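Local atomic coordinates of xylan esterase 1 (Thermoanaerobacterium sp. 'JW/SL YS485', PDB entry 3FCY), a protein that probably removes acetyl groups from xylan-derived sugars and related esters, acting as a carbohydrate esterase of family CE7 with an alpha/beta-hydrolase fold. Residues T41-N55 against F271-R285. Sequence-based numbering, arbitrary orientation.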
# COMPACT_ATOMS: atom_id res chain seq x y z
N THR A 41 -1.18 -20.84 27.21
CA THR A 41 0.04 -21.64 27.31
C THR A 41 0.54 -22.25 26.00
O THR A 41 1.45 -23.08 26.00
CB THR A 41 -0.14 -22.78 28.33
OG1 THR A 41 -1.28 -23.56 27.97
CG2 THR A 41 -0.34 -22.21 29.74
N GLY A 42 -0.05 -21.86 24.87
CA GLY A 42 0.42 -22.39 23.60
C GLY A 42 -0.53 -23.30 22.86
O GLY A 42 -1.49 -23.84 23.43
N THR A 43 -0.26 -23.49 21.57
CA THR A 43 -1.09 -24.33 20.72
C THR A 43 -0.27 -25.36 19.94
O THR A 43 -0.72 -26.48 19.72
CB THR A 43 -1.89 -23.48 19.70
OG1 THR A 43 -2.67 -22.50 20.40
CG2 THR A 43 -2.82 -24.37 18.87
N ASN A 44 0.93 -24.98 19.51
CA ASN A 44 1.77 -25.89 18.74
C ASN A 44 2.09 -27.14 19.56
O ASN A 44 2.45 -27.05 20.72
CB ASN A 44 3.07 -25.21 18.33
CG ASN A 44 3.70 -25.87 17.12
OD1 ASN A 44 3.31 -25.60 15.98
ND2 ASN A 44 4.66 -26.76 17.35
N PRO A 45 1.95 -28.33 18.94
CA PRO A 45 2.23 -29.58 19.65
C PRO A 45 3.69 -29.71 20.07
O PRO A 45 4.55 -28.94 19.64
CB PRO A 45 1.84 -30.65 18.62
CG PRO A 45 0.79 -29.97 17.80
CD PRO A 45 1.37 -28.59 17.61
N CYS A 46 3.95 -30.68 20.94
CA CYS A 46 5.29 -30.96 21.42
C CYS A 46 5.53 -32.45 21.22
O CYS A 46 4.80 -33.28 21.76
CB CYS A 46 5.41 -30.62 22.91
SG CYS A 46 7.07 -30.85 23.59
N PRO A 47 6.55 -32.81 20.42
CA PRO A 47 6.83 -34.23 20.17
C PRO A 47 6.92 -35.03 21.48
O PRO A 47 7.38 -34.51 22.50
CB PRO A 47 8.16 -34.19 19.43
CG PRO A 47 8.09 -32.89 18.68
CD PRO A 47 7.53 -31.96 19.73
N GLU A 48 6.47 -36.28 21.43
CA GLU A 48 6.52 -37.14 22.61
C GLU A 48 7.94 -37.46 23.03
O GLU A 48 8.20 -37.72 24.20
CB GLU A 48 5.75 -38.43 22.35
CG GLU A 48 4.30 -38.36 22.77
CD GLU A 48 4.16 -38.02 24.24
OE1 GLU A 48 4.62 -38.82 25.08
OE2 GLU A 48 3.59 -36.95 24.55
N ASP A 49 8.86 -37.44 22.07
CA ASP A 49 10.26 -37.74 22.35
C ASP A 49 11.08 -36.45 22.39
O ASP A 49 12.29 -36.47 22.16
CB ASP A 49 10.82 -38.68 21.27
CG ASP A 49 10.83 -38.04 19.89
OD1 ASP A 49 9.89 -37.27 19.59
OD2 ASP A 49 11.76 -38.33 19.10
N PHE A 50 10.42 -35.34 22.69
CA PHE A 50 11.07 -34.03 22.76
C PHE A 50 12.33 -34.07 23.61
O PHE A 50 13.40 -33.64 23.18
CB PHE A 50 10.10 -32.99 23.35
CG PHE A 50 10.64 -31.58 23.33
CD1 PHE A 50 10.57 -30.81 22.18
CD2 PHE A 50 11.26 -31.04 24.45
CE1 PHE A 50 11.10 -29.52 22.14
CE2 PHE A 50 11.80 -29.75 24.43
CZ PHE A 50 11.72 -28.99 23.27
N ASP A 51 12.21 -34.59 24.83
CA ASP A 51 13.34 -34.67 25.75
C ASP A 51 14.46 -35.54 25.20
O ASP A 51 15.63 -35.16 25.26
CB ASP A 51 12.88 -35.18 27.11
CG ASP A 51 12.08 -34.13 27.88
OD1 ASP A 51 11.36 -34.51 28.83
OD2 ASP A 51 12.18 -32.94 27.54
N GLU A 52 14.11 -36.71 24.68
CA GLU A 52 15.12 -37.61 24.13
C GLU A 52 15.82 -36.94 22.95
O GLU A 52 17.04 -37.02 22.81
CB GLU A 52 14.49 -38.92 23.67
CG GLU A 52 13.78 -39.70 24.77
CD GLU A 52 12.29 -39.42 24.82
OE1 GLU A 52 11.90 -38.27 25.09
OE2 GLU A 52 11.51 -40.38 24.60
N TYR A 53 15.03 -36.29 22.10
CA TYR A 53 15.55 -35.60 20.93
C TYR A 53 16.64 -34.62 21.32
O TYR A 53 17.74 -34.63 20.75
CB TYR A 53 14.41 -34.84 20.24
CG TYR A 53 14.83 -33.96 19.08
CD1 TYR A 53 14.96 -34.48 17.79
CD2 TYR A 53 15.04 -32.59 19.27
CE1 TYR A 53 15.28 -33.65 16.71
CE2 TYR A 53 15.37 -31.75 18.20
CZ TYR A 53 15.48 -32.28 16.92
OH TYR A 53 15.76 -31.45 15.86
N TRP A 54 16.35 -33.77 22.29
CA TRP A 54 17.31 -32.78 22.75
C TRP A 54 18.47 -33.32 23.56
O TRP A 54 19.58 -32.78 23.49
CB TRP A 54 16.58 -31.66 23.50
CG TRP A 54 15.96 -30.70 22.55
CD1 TRP A 54 14.63 -30.55 22.29
CD2 TRP A 54 16.65 -29.82 21.66
NE1 TRP A 54 14.45 -29.62 21.28
CE2 TRP A 54 15.68 -29.16 20.88
CE3 TRP A 54 18.01 -29.52 21.45
CZ2 TRP A 54 16.02 -28.22 19.89
CZ3 TRP A 54 18.35 -28.59 20.46
CH2 TRP A 54 17.35 -27.95 19.70
N ASN A 55 18.25 -34.38 24.34
CA ASN A 55 19.35 -34.96 25.10
C ASN A 55 20.36 -35.52 24.11
O ASN A 55 21.57 -35.47 24.32
CB ASN A 55 18.86 -36.06 26.04
CG ASN A 55 18.07 -35.53 27.20
OD1 ASN A 55 18.35 -34.44 27.71
ND2 ASN A 55 17.06 -36.29 27.64
N PHE A 271 3.41 -29.55 12.10
CA PHE A 271 3.52 -28.73 13.30
C PHE A 271 4.13 -29.47 14.48
O PHE A 271 4.77 -28.85 15.33
CB PHE A 271 2.16 -28.13 13.67
CG PHE A 271 1.76 -26.98 12.79
CD1 PHE A 271 0.71 -27.11 11.88
CD2 PHE A 271 2.45 -25.77 12.85
CE1 PHE A 271 0.36 -26.05 11.04
CE2 PHE A 271 2.11 -24.71 12.01
CZ PHE A 271 1.07 -24.85 11.11
N THR A 272 3.94 -30.78 14.55
CA THR A 272 4.52 -31.56 15.63
C THR A 272 6.03 -31.57 15.46
O THR A 272 6.78 -31.41 16.42
CB THR A 272 4.01 -33.03 15.63
OG1 THR A 272 2.60 -33.04 15.90
CG2 THR A 272 4.73 -33.85 16.69
N LYS A 273 6.48 -31.74 14.22
CA LYS A 273 7.90 -31.75 13.93
C LYS A 273 8.50 -30.38 14.24
O LYS A 273 9.61 -30.28 14.76
CB LYS A 273 8.14 -32.12 12.47
CG LYS A 273 9.57 -32.47 12.15
CD LYS A 273 9.67 -33.15 10.80
CE LYS A 273 11.09 -33.56 10.48
NZ LYS A 273 11.15 -34.28 9.17
N LEU A 274 7.76 -29.32 13.92
CA LEU A 274 8.22 -27.96 14.20
C LEU A 274 8.28 -27.78 15.72
O LEU A 274 8.92 -26.86 16.24
CB LEU A 274 7.28 -26.92 13.59
CG LEU A 274 7.31 -26.77 12.06
CD1 LEU A 274 6.22 -25.80 11.62
CD2 LEU A 274 8.68 -26.29 11.62
N GLY A 275 7.60 -28.67 16.44
CA GLY A 275 7.58 -28.62 17.89
C GLY A 275 8.97 -28.79 18.48
O GLY A 275 9.25 -28.33 19.58
N TYR A 276 9.85 -29.46 17.74
CA TYR A 276 11.22 -29.68 18.20
C TYR A 276 11.99 -28.38 18.35
O TYR A 276 12.90 -28.28 19.18
CB TYR A 276 11.98 -30.59 17.24
CG TYR A 276 11.58 -32.04 17.29
CD1 TYR A 276 11.74 -32.79 18.46
CD2 TYR A 276 11.06 -32.67 16.16
CE1 TYR A 276 11.39 -34.14 18.50
CE2 TYR A 276 10.72 -34.02 16.19
CZ TYR A 276 10.89 -34.75 17.36
OH TYR A 276 10.54 -36.08 17.38
N ILE A 277 11.63 -27.38 17.55
CA ILE A 277 12.32 -26.10 17.60
C ILE A 277 11.41 -24.96 18.02
O ILE A 277 11.62 -23.80 17.65
CB ILE A 277 12.98 -25.76 16.24
CG1 ILE A 277 11.93 -25.73 15.13
CG2 ILE A 277 14.05 -26.81 15.92
CD1 ILE A 277 12.48 -25.32 13.77
N ASP A 278 10.39 -25.30 18.80
CA ASP A 278 9.43 -24.34 19.33
C ASP A 278 9.96 -23.97 20.72
O ASP A 278 9.87 -24.79 21.64
CB ASP A 278 8.05 -24.99 19.45
CG ASP A 278 6.98 -24.03 19.94
OD1 ASP A 278 7.33 -22.99 20.52
OD2 ASP A 278 5.78 -24.34 19.76
N VAL A 279 10.51 -22.77 20.86
CA VAL A 279 11.06 -22.36 22.15
C VAL A 279 10.10 -22.45 23.33
O VAL A 279 10.53 -22.58 24.48
CB VAL A 279 11.64 -20.92 22.11
CG1 VAL A 279 12.81 -20.87 21.14
CG2 VAL A 279 10.56 -19.91 21.72
N LYS A 280 8.80 -22.40 23.07
CA LYS A 280 7.84 -22.50 24.17
C LYS A 280 7.95 -23.89 24.78
O LYS A 280 7.55 -24.09 25.93
CB LYS A 280 6.41 -22.24 23.68
CG LYS A 280 5.64 -23.50 23.32
CD LYS A 280 4.22 -23.19 22.89
CE LYS A 280 3.41 -24.46 22.71
NZ LYS A 280 4.11 -25.45 21.84
N ASN A 281 8.48 -24.85 24.03
CA ASN A 281 8.63 -26.22 24.53
C ASN A 281 9.92 -26.38 25.33
O ASN A 281 9.99 -27.20 26.25
CB ASN A 281 8.61 -27.24 23.39
CG ASN A 281 7.24 -27.37 22.73
OD1 ASN A 281 6.20 -27.14 23.36
ND2 ASN A 281 7.23 -27.75 21.45
N LEU A 282 10.94 -25.61 24.98
CA LEU A 282 12.22 -25.66 25.68
C LEU A 282 12.17 -24.80 26.94
O LEU A 282 12.91 -25.04 27.90
CB LEU A 282 13.34 -25.13 24.77
CG LEU A 282 13.84 -26.02 23.63
CD1 LEU A 282 14.80 -25.23 22.74
CD2 LEU A 282 14.54 -27.24 24.22
N ALA A 283 11.28 -23.81 26.94
CA ALA A 283 11.13 -22.87 28.04
C ALA A 283 11.13 -23.46 29.45
O ALA A 283 11.66 -22.85 30.37
CB ALA A 283 9.87 -22.05 27.83
N LYS A 284 10.56 -24.65 29.62
CA LYS A 284 10.49 -25.27 30.94
C LYS A 284 11.85 -25.63 31.54
O LYS A 284 11.96 -25.85 32.74
CB LYS A 284 9.61 -26.52 30.90
CG LYS A 284 10.23 -27.69 30.17
CD LYS A 284 9.28 -28.88 30.14
CE LYS A 284 9.91 -30.06 29.41
NZ LYS A 284 10.28 -29.71 28.01
N ARG A 285 12.89 -25.67 30.70
CA ARG A 285 14.23 -26.03 31.16
C ARG A 285 15.05 -24.88 31.72
O ARG A 285 16.03 -25.09 32.43
CB ARG A 285 15.03 -26.66 30.03
CG ARG A 285 14.42 -27.91 29.46
CD ARG A 285 15.37 -28.55 28.47
NE ARG A 285 14.91 -29.87 28.07
CZ ARG A 285 15.71 -30.84 27.65
NH1 ARG A 285 17.02 -30.64 27.58
NH2 ARG A 285 15.19 -32.01 27.32
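Y276 lies sandwiched between P47 and Y53, joining helix 50-62 of this alpha/beta hydrolase and the loop leading into it to the turn after helix 267-274. P47 CG sits 3.5 Å from the centroid of the Y276 ring, a CH-pi contact almost on the ring normal, while the Y53 ring stacks on the opposite face, centroids 4.0 Å apart and planes 26° from parallel. The hydroxyl of Y276 donates to D49 OD1 at 2.6 Å, on the carboxylate's syn side, with the carboxylate turned 78° from the ring. A leucine in place of Y276 would probably leave D49 without this donor and open a gap between P47 and Y53. F50, its CG anti to the backbone N (chi1 -174°), reaches inward until CZ meets L282 CD2 at 3.5 Å. The same methyl lies over the five-membered ring of W54 in a CH-pi contact, and W54 NE1 bonds to Y276 O in the carbonyl plane. At the far end K280 NZ is gripped by N44 O at 2.6 Å, D278 OD2 and N281 OD1, and D278 OD1 accepts from D236 N. On the outer side R285 NH2 meets D51 OD2 at 3.2 Å, nearly straight and within the guanidinium plane but from above the carboxylate.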